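Local coordinates for CPXV018 protein (Cowpox virus, PDB 4PDC) that probably acts as a viral MHC class I-like decoy ligand that engages the NKG2D receptor of natural killer cells, at residues N7-N13 against Y75-F81; F66-T71 against N113-W117. The protein carries 2 engineered substitutions. All coordinates share one frame; numbering follows the deposited sequence.

From the N terminus, 7-13 comes first, at the end of strand 2-13, and is paired only after the chain has made three further strands and helix 51-64. The loop after that helix supplies 66-71, and strand 75-87 then returns 75-81 to close interaction 1 around 61 intervening residues. Interaction 2 closes later, when helix 113-126 begins against 66-71, with 41 residues between. The two closures cross, because 66-71 lies within the first loop and 75-81 within the second. Interaction 1 joins the central strands of the sheet; interaction 2 fastens the loop to the first turn of helix 113-126. They touch directly, E76 meeting N113 and T79 meeting W117.

Interaction 1. Residues N7-N13 against Y75-F81; sequences NFNLEIN and YEDLTYF
E11 and Y75 both carry CG anti to the backbone N (chi1 -175° and -170°): the extended chain of E11 stands up from the sheet, and the Y75 ring lies along the strand and brings its hydroxyl over to the carboxylate. Y75 OH donates, at 2.6 Å, to the lone pair of E11 OE2 that faces away from the other carboxylate oxygen, with carboxylate and ring planes 77° apart. N13 comes to the edge of the same ring, its ND2 3.4 Å from Y75 CE2 and its amide plane nearly perpendicular to the ring. The carboxylate of D77 is also near: its OD1 lies 4.2 Å from E11 OE2, a proximity of like charges that may raise the affinity of either group for a proton. Farther along this face, N7 ND2 rests 3.4 Å from T79 CG2, while a water donates to N7 OD1 and reaches T79 OG1 only weakly. Beneath these side chains, F8, L10 and I12 exchange paired backbone bonds with Y80, L78 and E76, for instance L10 N to L78 O at 2.8 Å. This pairing unites strands 2-13 and 75-87 in the middle of the antiparallel sheet, consistent with the position at which the alpha1-like and alpha2-like halves meet in an MHC class I-like platform. On the face under the helices the residues are mostly apolar. F8 and Y80 lie side by side, F8 CD1 3.8 Å from Y80 CD2, their rings set obliquely; F8 also stacks on F62 of helix 51-64. L10 and L78 add aliphatic bulk, their CB atoms 4.5 Å apart. The polar ends on this buried face are bonded elsewhere, Y80 OH to Q95 and the E76 carboxylate to Y99 and N113.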
ATOM      1  N   ASN E   7       3.666   6.813  17.814  1.00 14.65           N
ATOM      2  CA  ASN E   7       4.987   7.060  18.385  1.00 15.88           C
ATOM      3  C   ASN E   7       5.779   5.762  18.524  1.00 16.33           C
ATOM      4  O   ASN E   7       5.520   4.957  19.418  1.00 15.03           O
ATOM      5  CB  ASN E   7       4.867   7.750  19.746  1.00 19.07           C
ATOM      6  CG  ASN E   7       6.201   8.284  20.246  1.00 26.15           C
ATOM      7  OD1 ASN E   7       6.765   7.776  21.213  1.00 33.75           O
ATOM      8  ND2 ASN E   7       6.718   9.305  19.572  1.00 23.45           N
ATOM      9  N   PHE E   8       6.731   5.564  17.617  1.00 13.46           N
ATOM     10  CA  PHE E   8       7.585   4.385  17.623  1.00 16.36           C
ATOM     11  C   PHE E   8       8.845   4.654  18.421  1.00 15.66           C
ATOM     12  O   PHE E   8       9.521   5.651  18.187  1.00 14.02           O
ATOM     13  CB  PHE E   8       7.963   3.981  16.200  1.00 14.45           C
ATOM     14  CG  PHE E   8       6.795   3.637  15.337  1.00 13.89           C
ATOM     15  CD1 PHE E   8       6.060   4.635  14.716  1.00 13.75           C
ATOM     16  CD2 PHE E   8       6.437   2.317  15.129  1.00 13.24           C
ATOM     17  CE1 PHE E   8       4.981   4.319  13.914  1.00 13.98           C
ATOM     18  CE2 PHE E   8       5.355   1.995  14.327  1.00 16.30           C
ATOM     19  CZ  PHE E   8       4.628   2.998  13.719  1.00 16.68           C
ATOM     20  N   ASN E   9       9.162   3.765  19.356  1.00 18.72           N
ATOM     21  CA  ASN E   9      10.388   3.890  20.135  1.00 17.71           C
ATOM     22  C   ASN E   9      11.168   2.586  20.180  1.00 18.89           C
ATOM     23  O   ASN E   9      10.610   1.525  20.468  1.00 16.16           O
ATOM     24  CB  ASN E   9      10.077   4.348  21.557  1.00 17.97           C
ATOM     25  CG  ASN E   9      11.329   4.602  22.369  1.00 21.21           C
ATOM     26  OD1 ASN E   9      12.120   5.485  22.045  1.00 24.65           O
ATOM     27  ND2 ASN E   9      11.514   3.832  23.433  1.00 23.34           N
ATOM     28  N   LEU E  10      12.459   2.682  19.875  1.00 15.50           N
ATOM     29  CA  LEU E  10      13.387   1.573  20.029  1.00 16.76           C
ATOM     30  C   LEU E  10      14.499   2.003  20.977  1.00 19.62           C
ATOM     31  O   LEU E  10      15.314   2.860  20.637  1.00 18.29           O
ATOM     32  CB  LEU E  10      13.964   1.144  18.676  1.00 17.53           C
ATOM     33  CG  LEU E  10      14.978  -0.004  18.718  1.00 16.67           C
ATOM     34  CD1 LEU E  10      14.351  -1.273  19.261  1.00 22.09           C
ATOM     35  CD2 LEU E  10      15.563  -0.258  17.335  1.00 17.22           C
ATOM     36  N   GLU E  11      14.511   1.420  22.172  1.00 18.79           N
ATOM     37  CA  GLU E  11      15.505   1.756  23.189  1.00 25.42           C
ATOM     38  C   GLU E  11      16.507   0.623  23.360  1.00 25.51           C
ATOM     39  O   GLU E  11      16.138  -0.479  23.756  1.00 24.74           O
ATOM     40  CB  GLU E  11      14.827   2.056  24.530  1.00 23.36           C
ATOM     41  CG  GLU E  11      15.788   2.537  25.619  1.00 31.78           C
ATOM     42  CD  GLU E  11      15.096   2.793  26.949  1.00 32.30           C
ATOM     43  OE1 GLU E  11      14.235   1.979  27.344  1.00 36.09           O
ATOM     44  OE2 GLU E  11      15.413   3.812  27.600  1.00 36.34           O
ATOM     45  N   ILE E  12      17.770   0.903  23.042  1.00 28.61           N
ATOM     46  CA  ILE E  12      18.860  -0.043  23.258  1.00 25.78           C
ATOM     47  C   ILE E  12      19.728   0.440  24.410  1.00 24.72           C
ATOM     48  O   ILE E  12      20.535   1.354  24.248  1.00 24.06           O
ATOM     49  CB  ILE E  12      19.738  -0.216  22.000  1.00 31.17           C
ATOM     50  CG1 ILE E  12      18.888  -0.635  20.801  1.00 30.05           C
ATOM     51  CG2 ILE E  12      20.839  -1.242  22.250  1.00 30.83           C
ATOM     52  CD1 ILE E  12      18.451   0.521  19.934  1.00 30.44           C
ATOM     53  N   ASN E  13      19.545  -0.177  25.573  1.00 26.17           N
ATOM     54  CA  ASN E  13      20.319   0.141  26.766  1.00 30.19           C
ATOM     55  C   ASN E  13      21.168  -1.062  27.143  1.00 33.21           C
ATOM     56  O   ASN E  13      20.698  -1.982  27.807  1.00 28.03           O
ATOM     57  CB  ASN E  13      19.392   0.537  27.921  1.00 28.09           C
ATOM     58  CG  ASN E  13      20.146   1.087  29.121  1.00 34.34           C
ATOM     59  OD1 ASN E  13      21.300   0.732  29.370  1.00 28.23           O
ATOM     60  ND2 ASN E  13      19.489   1.963  29.877  1.00 37.26           N
ATOM     61  N   TYR E  75      24.305   3.106  24.986  1.00 27.41           N
ATOM     62  CA  TYR E  75      22.908   3.535  24.997  1.00 22.57           C
ATOM     63  C   TYR E  75      22.508   4.238  23.706  1.00 23.86           C
ATOM     64  O   TYR E  75      23.165   5.184  23.269  1.00 23.15           O
ATOM     65  CB  TYR E  75      22.644   4.460  26.189  1.00 23.62           C
ATOM     66  CG  TYR E  75      21.178   4.767  26.409  1.00 23.55           C
ATOM     67  CD1 TYR E  75      20.571   5.847  25.779  1.00 21.50           C
ATOM     68  CD2 TYR E  75      20.402   3.973  27.241  1.00 23.88           C
ATOM     69  CE1 TYR E  75      19.231   6.130  25.978  1.00 25.17           C
ATOM     70  CE2 TYR E  75      19.060   4.248  27.444  1.00 27.31           C
ATOM     71  CZ  TYR E  75      18.480   5.328  26.810  1.00 25.37           C
ATOM     72  OH  TYR E  75      17.147   5.603  27.010  1.00 28.87           O
ATOM     73  N   GLU E  76      21.418   3.762  23.108  1.00 23.34           N
ATOM     74  CA  GLU E  76      20.822   4.400  21.940  1.00 22.00           C
ATOM     75  C   GLU E  76      19.306   4.347  22.043  1.00 22.18           C
ATOM     76  O   GLU E  76      18.721   3.269  22.151  1.00 22.80           O
ATOM     77  CB  GLU E  76      21.273   3.725  20.640  1.00 22.49           C
ATOM     78  CG  GLU E  76      22.676   4.088  20.201  1.00 25.87           C
ATOM     79  CD  GLU E  76      22.915   3.820  18.725  1.00 31.04           C
ATOM     80  OE1 GLU E  76      22.569   2.714  18.249  1.00 23.10           O
ATOM     81  OE2 GLU E  76      23.449   4.722  18.040  1.00 30.63           O
ATOM     82  N   ASP E  77      18.685   5.523  22.019  1.00 18.47           N
ATOM     83  CA  ASP E  77      17.236   5.643  22.020  1.00 21.95           C
ATOM     84  C   ASP E  77      16.782   6.287  20.719  1.00 16.59           C
ATOM     85  O   ASP E  77      17.158   7.415  20.410  1.00 16.66           O
ATOM     86  CB  ASP E  77      16.757   6.464  23.216  1.00 19.62           C
ATOM     87  CG  ASP E  77      15.250   6.470  23.347  1.00 25.99           C
ATOM     88  OD1 ASP E  77      14.686   5.430  23.743  1.00 30.46           O
ATOM     89  OD2 ASP E  77      14.629   7.513  23.054  1.00 34.44           O
ATOM     90  N   LEU E  78      15.974   5.555  19.963  1.00 15.41           N
ATOM     91  CA  LEU E  78      15.492   6.022  18.672  1.00 16.17           C
ATOM     92  C   LEU E  78      13.984   6.193  18.720  1.00 15.56           C
ATOM     93  O   LEU E  78      13.271   5.289  19.150  1.00 17.25           O
ATOM     94  CB  LEU E  78      15.883   5.038  17.570  1.00 15.28           C
ATOM     95  CG  LEU E  78      17.385   4.894  17.330  1.00 16.96           C
ATOM     96  CD1 LEU E  78      17.674   3.643  16.533  1.00 21.16           C
ATOM     97  CD2 LEU E  78      17.912   6.123  16.602  1.00 19.76           C
ATOM     98  N   THR E  79      13.505   7.356  18.290  1.00 14.27           N
ATOM     99  CA  THR E  79      12.069   7.605  18.227  1.00 14.26           C
ATOM    100  C   THR E  79      11.663   8.060  16.838  1.00 14.87           C
ATOM    101  O   THR E  79      12.365   8.843  16.197  1.00 12.85           O
ATOM    102  CB  THR E  79      11.623   8.667  19.246  1.00 15.27           C
ATOM    103  OG1 THR E  79      12.012   8.266  20.566  1.00 19.62           O
ATOM    104  CG2 THR E  79      10.115   8.860  19.208  1.00 15.91           C
ATOM    105  N   TYR E  80      10.523   7.551  16.384  1.00 13.27           N
ATOM    106  CA  TYR E  80       9.897   8.012  15.156  1.00 14.20           C
ATOM    107  C   TYR E  80       8.448   8.353  15.441  1.00 14.36           C
ATOM    108  O   TYR E  80       7.676   7.500  15.875  1.00 13.68           O
ATOM    109  CB  TYR E  80       9.990   6.954  14.061  1.00 13.72           C
ATOM    110  CG  TYR E  80       9.269   7.326  12.784  1.00 14.03           C
ATOM    111  CD1 TYR E  80       9.597   8.483  12.086  1.00 15.69           C
ATOM    112  CD2 TYR E  80       8.279   6.507  12.260  1.00 13.78           C
ATOM    113  CE1 TYR E  80       8.948   8.820  10.908  1.00 15.27           C
ATOM    114  CE2 TYR E  80       7.628   6.833  11.090  1.00 12.76           C
ATOM    115  CZ  TYR E  80       7.963   7.989  10.417  1.00 15.58           C
ATOM    116  OH  TYR E  80       7.309   8.309   9.246  1.00 14.38           O
ATOM    117  N   PHE E  81       8.094   9.609  15.198  1.00 13.15           N
ATOM    118  CA  PHE E  81       6.751  10.106  15.460  1.00 14.24           C
ATOM    119  C   PHE E  81       6.084  10.390  14.129  1.00 16.30           C
ATOM    120  O   PHE E  81       6.656  11.078  13.296  1.00 15.43           O
ATOM    121  CB  PHE E  81       6.812  11.363  16.329  1.00 17.01           C
ATOM    122  CG  PHE E  81       5.480  12.015  16.557  1.00 19.40           C
ATOM    123  CD1 PHE E  81       4.610  11.527  17.515  1.00 18.32           C
ATOM    124  CD2 PHE E  81       5.110  13.135  15.831  1.00 19.37           C
ATOM    125  CE1 PHE E  81       3.387  12.135  17.735  1.00 23.34           C
ATOM    126  CE2 PHE E  81       3.888  13.749  16.046  1.00 18.06           C
ATOM    127  CZ  PHE E  81       3.027  13.249  16.998  1.00 18.37           C
TER
HETATM  128  O   HOH W   1       9.234   8.057  22.628  1.00 33.91           O

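Interaction 2. Residues F66-T71 against N113-W117; sequences FRRVPT and NKNMW
F66 lays one ring face beneath the edge of the W117 indole, whose CE3 stands over the ring centre, 3.8 Å from F66 CZ. It is a T-shaped pair: the planes are 84° apart and the centroids of the F66 ring and the six-membered indole ring are 5.1 Å apart. The backbone N of R68 lies above the opposite face, offset toward the rim, and N113 O sits at the ring edge. M116 runs obliquely past it, with CG 3.7 Å from F66 CE1. Its SD makes a Met-aromatic contact, 4.6 Å from the F66 ring centroid and 43° off the normal, and also lies 3.1 Å from R67 O. A bend at the last torsion (chi3 -59°) brings the flexible thioether's CE close to that carbonyl too. Just after F66 an inverse gamma turn centred on R67, closed by the weak bond from R68 N to F66 O, bends the chain sharply. Polar recognition falls to N113, whose amide can both accept and donate. V69 N gives its hydrogen to a lone pair of N113 OD1 at 2.8 Å, and N113 ND2 returns a bond to V69 O at 3.1 Å. Two bonds to one residue fix the rotation of the amide and let a side chain satisfy loop backbone that belongs to no strand; E76 takes another bond from ND2. V69 CG2 packs 3.3 Å from N113 OD1. Outside this contact, R67 reaches an acidic side chain on the chain of another protein, consistent with a place at the receptor interface. The loop after helix 51-64 is thus held to the first turn of helix 113-126, while F66 and W117 descend onto L10 of strand 2-13 and L78 of strand 75-87.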
ATOM      1  N   PHE E  66      14.054  -3.126  10.545  1.00 16.54           N
ATOM      2  CA  PHE E  66      15.139  -2.203  10.864  1.00 16.39           C
ATOM      3  C   PHE E  66      16.425  -2.986  11.087  1.00 18.01           C
ATOM      4  O   PHE E  66      16.514  -3.801  12.003  1.00 17.22           O
ATOM      5  CB  PHE E  66      14.804  -1.364  12.100  1.00 14.80           C
ATOM      6  CG  PHE E  66      15.871  -0.364  12.461  1.00 14.42           C
ATOM      7  CD1 PHE E  66      16.320   0.559  11.529  1.00 16.17           C
ATOM      8  CD2 PHE E  66      16.416  -0.343  13.731  1.00 15.24           C
ATOM      9  CE1 PHE E  66      17.300   1.483  11.862  1.00 14.97           C
ATOM     10  CE2 PHE E  66      17.395   0.577  14.070  1.00 14.62           C
ATOM     11  CZ  PHE E  66      17.837   1.486  13.136  1.00 16.09           C
ATOM     12  N   ARG E  67      17.418  -2.733  10.243  1.00 18.88           N
ATOM     13  CA  ARG E  67      18.666  -3.483  10.286  1.00 20.69           C
ATOM     14  C   ARG E  67      19.672  -2.822  11.223  1.00 18.93           C
ATOM     15  O   ARG E  67      20.716  -2.335  10.792  1.00 16.41           O
ATOM     16  CB  ARG E  67      19.245  -3.618   8.878  1.00 25.21           C
ATOM     17  CG  ARG E  67      18.237  -4.169   7.880  1.00 29.70           C
ATOM     18  CD  ARG E  67      18.905  -4.892   6.728  1.00 35.51           C
ATOM     19  NE  ARG E  67      19.573  -3.990   5.794  1.00 45.62           N
ATOM     20  CZ  ARG E  67      19.017  -3.505   4.688  1.00 49.30           C
ATOM     21  NH1 ARG E  67      17.771  -3.822   4.357  1.00 48.42           N
ATOM     22  NH2 ARG E  67      19.713  -2.696   3.903  1.00 50.83           N
ATOM     23  N   ARG E  68      19.337  -2.815  12.508  1.00 18.67           N
ATOM     24  CA  ARG E  68      20.188  -2.238  13.540  1.00 20.20           C
ATOM     25  C   ARG E  68      21.557  -2.914  13.561  1.00 21.69           C
ATOM     26  O   ARG E  68      21.642  -4.140  13.548  1.00 17.08           O
ATOM     27  CB  ARG E  68      19.508  -2.372  14.908  1.00 21.97           C
ATOM     28  CG  ARG E  68      20.316  -1.835  16.077  1.00 27.90           C
ATOM     29  CD  ARG E  68      19.531  -1.906  17.384  1.00 40.95           C
ATOM     30  NE  ARG E  68      19.717  -3.176  18.084  1.00 59.70           N
ATOM     31  CZ  ARG E  68      18.954  -4.255  17.922  1.00 72.67           C
ATOM     32  NH1 ARG E  68      17.931  -4.243  17.077  1.00 75.12           N
ATOM     33  NH2 ARG E  68      19.215  -5.356  18.613  1.00 72.00           N
ATOM     34  N   VAL E  69      22.626  -2.122  13.582  1.00 22.03           N
ATOM     35  CA  VAL E  69      23.972  -2.677  13.690  1.00 20.34           C
ATOM     36  C   VAL E  69      24.397  -2.658  15.154  1.00 22.74           C
ATOM     37  O   VAL E  69      24.112  -1.694  15.868  1.00 25.42           O
ATOM     38  CB  VAL E  69      25.005  -1.905  12.832  1.00 27.96           C
ATOM     39  CG1 VAL E  69      24.626  -1.972  11.363  1.00 30.54           C
ATOM     40  CG2 VAL E  69      25.136  -0.456  13.280  1.00 28.18           C
ATOM     41  N   PRO E  70      25.061  -3.727  15.620  1.00 21.06           N
ATOM     42  CA  PRO E  70      25.552  -3.685  17.002  1.00 24.69           C
ATOM     43  C   PRO E  70      26.565  -2.561  17.184  1.00 22.26           C
ATOM     44  O   PRO E  70      27.289  -2.249  16.239  1.00 19.66           O
ATOM     45  CB  PRO E  70      26.205  -5.059  17.194  1.00 20.34           C
ATOM     46  CG  PRO E  70      25.646  -5.917  16.104  1.00 22.90           C
ATOM     47  CD  PRO E  70      25.390  -5.001  14.957  1.00 24.19           C
ATOM     48  N   THR E  71      26.606  -1.964  18.370  1.00 24.37           N
ATOM     49  CA  THR E  71      27.504  -0.843  18.637  1.00 29.94           C
ATOM     50  C   THR E  71      28.205  -1.001  19.976  1.00 29.58           C
ATOM     51  O   THR E  71      27.697  -1.665  20.878  1.00 29.43           O
ATOM     52  CB  THR E  71      26.753   0.508  18.651  1.00 31.13           C
ATOM     53  OG1 THR E  71      25.938   0.592  19.827  1.00 33.21           O
ATOM     54  CG2 THR E  71      25.879   0.660  17.420  1.00 33.64           C
ATOM     55  N   ASN E 113      23.212   3.654  13.224  1.00 18.03           N
ATOM     56  CA  ASN E 113      21.814   3.406  13.524  1.00 18.86           C
ATOM     57  C   ASN E 113      21.008   4.693  13.384  1.00 18.90           C
ATOM     58  O   ASN E 113      19.869   4.675  12.922  1.00 15.74           O
ATOM     59  CB  ASN E 113      21.667   2.820  14.928  1.00 19.71           C
ATOM     60  CG  ASN E 113      22.221   1.409  15.028  1.00 24.98           C
ATOM     61  OD1 ASN E 113      22.143   0.635  14.075  1.00 22.68           O
ATOM     62  ND2 ASN E 113      22.788   1.070  16.179  1.00 22.07           N
ATOM     63  N   LYS E 114      21.622   5.811  13.763  1.00 16.41           N
ATOM     64  CA  LYS E 114      20.977   7.116  13.674  1.00 15.65           C
ATOM     65  C   LYS E 114      20.598   7.455  12.231  1.00 16.82           C
ATOM     66  O   LYS E 114      19.476   7.885  11.955  1.00 16.67           O
ATOM     67  CB  LYS E 114      21.899   8.191  14.249  1.00 20.54           C
ATOM     68  CG  LYS E 114      21.275   9.566  14.350  1.00 20.47           C
ATOM     69  CD  LYS E 114      22.256  10.565  14.948  1.00 22.73           C
ATOM     70  CE  LYS E 114      21.623  11.934  15.120  1.00 24.48           C
ATOM     71  NZ  LYS E 114      22.593  12.938  15.636  1.00 26.06           N
ATOM     72  N   ASN E 115      21.531   7.252  11.309  1.00 14.24           N
ATOM     73  CA  ASN E 115      21.271   7.534   9.901  1.00 15.14           C
ATOM     74  C   ASN E 115      20.276   6.564   9.273  1.00 13.48           C
ATOM     75  O   ASN E 115      19.387   6.977   8.530  1.00 14.71           O
ATOM     76  CB  ASN E 115      22.579   7.514   9.110  1.00 20.17           C
ATOM     77  CG  ASN E 115      23.378   8.796   9.277  1.00 27.46           C
ATOM     78  OD1 ASN E 115      22.811   9.883   9.405  1.00 22.82           O
ATOM     79  ND2 ASN E 115      24.700   8.673   9.273  1.00 24.63           N
ATOM     80  N   MET E 116      20.428   5.277   9.561  1.00 14.19           N
ATOM     81  CA  MET E 116      19.528   4.275   9.005  1.00 15.83           C
ATOM     82  C   MET E 116      18.102   4.503   9.499  1.00 15.36           C
ATOM     83  O   MET E 116      17.136   4.360   8.747  1.00 14.90           O
ATOM     84  CB  MET E 116      19.996   2.871   9.380  1.00 17.26           C
ATOM     85  CG  MET E 116      19.209   1.769   8.696  1.00 23.77           C
ATOM     86  SD  MET E 116      19.679   0.119   9.249  1.00 35.74           S
ATOM     87  CE  MET E 116      21.424   0.102   8.827  1.00 45.72           C
ATOM     88  N   TRP E 117      17.980   4.848  10.774  1.00 12.48           N
ATOM     89  CA  TRP E 117      16.685   5.133  11.376  1.00 15.47           C
ATOM     90  C   TRP E 117      16.006   6.293  10.652  1.00 14.04           C
ATOM     91  O   TRP E 117      14.807   6.256  10.379  1.00 11.48           O
ATOM     92  CB  TRP E 117      16.864   5.453  12.860  1.00 12.64           C
ATOM     93  CG  TRP E 117      15.590   5.701  13.611  1.00 12.35           C
ATOM     94  CD1 TRP E 117      15.038   6.912  13.909  1.00 12.04           C
ATOM     95  CD2 TRP E 117      14.714   4.714  14.171  1.00 14.43           C
ATOM     96  NE1 TRP E 117      13.875   6.743  14.622  1.00 14.64           N
ATOM     97  CE2 TRP E 117      13.651   5.402  14.793  1.00 13.81           C
ATOM     98  CE3 TRP E 117      14.726   3.316  14.207  1.00 11.41           C
ATOM     99  CZ2 TRP E 117      12.615   4.741  15.447  1.00 14.26           C
ATOM    100  CZ3 TRP E 117      13.694   2.661  14.856  1.00 15.87           C
ATOM    101  CH2 TRP E 117      12.654   3.374  15.467  1.00 14.11           C
TER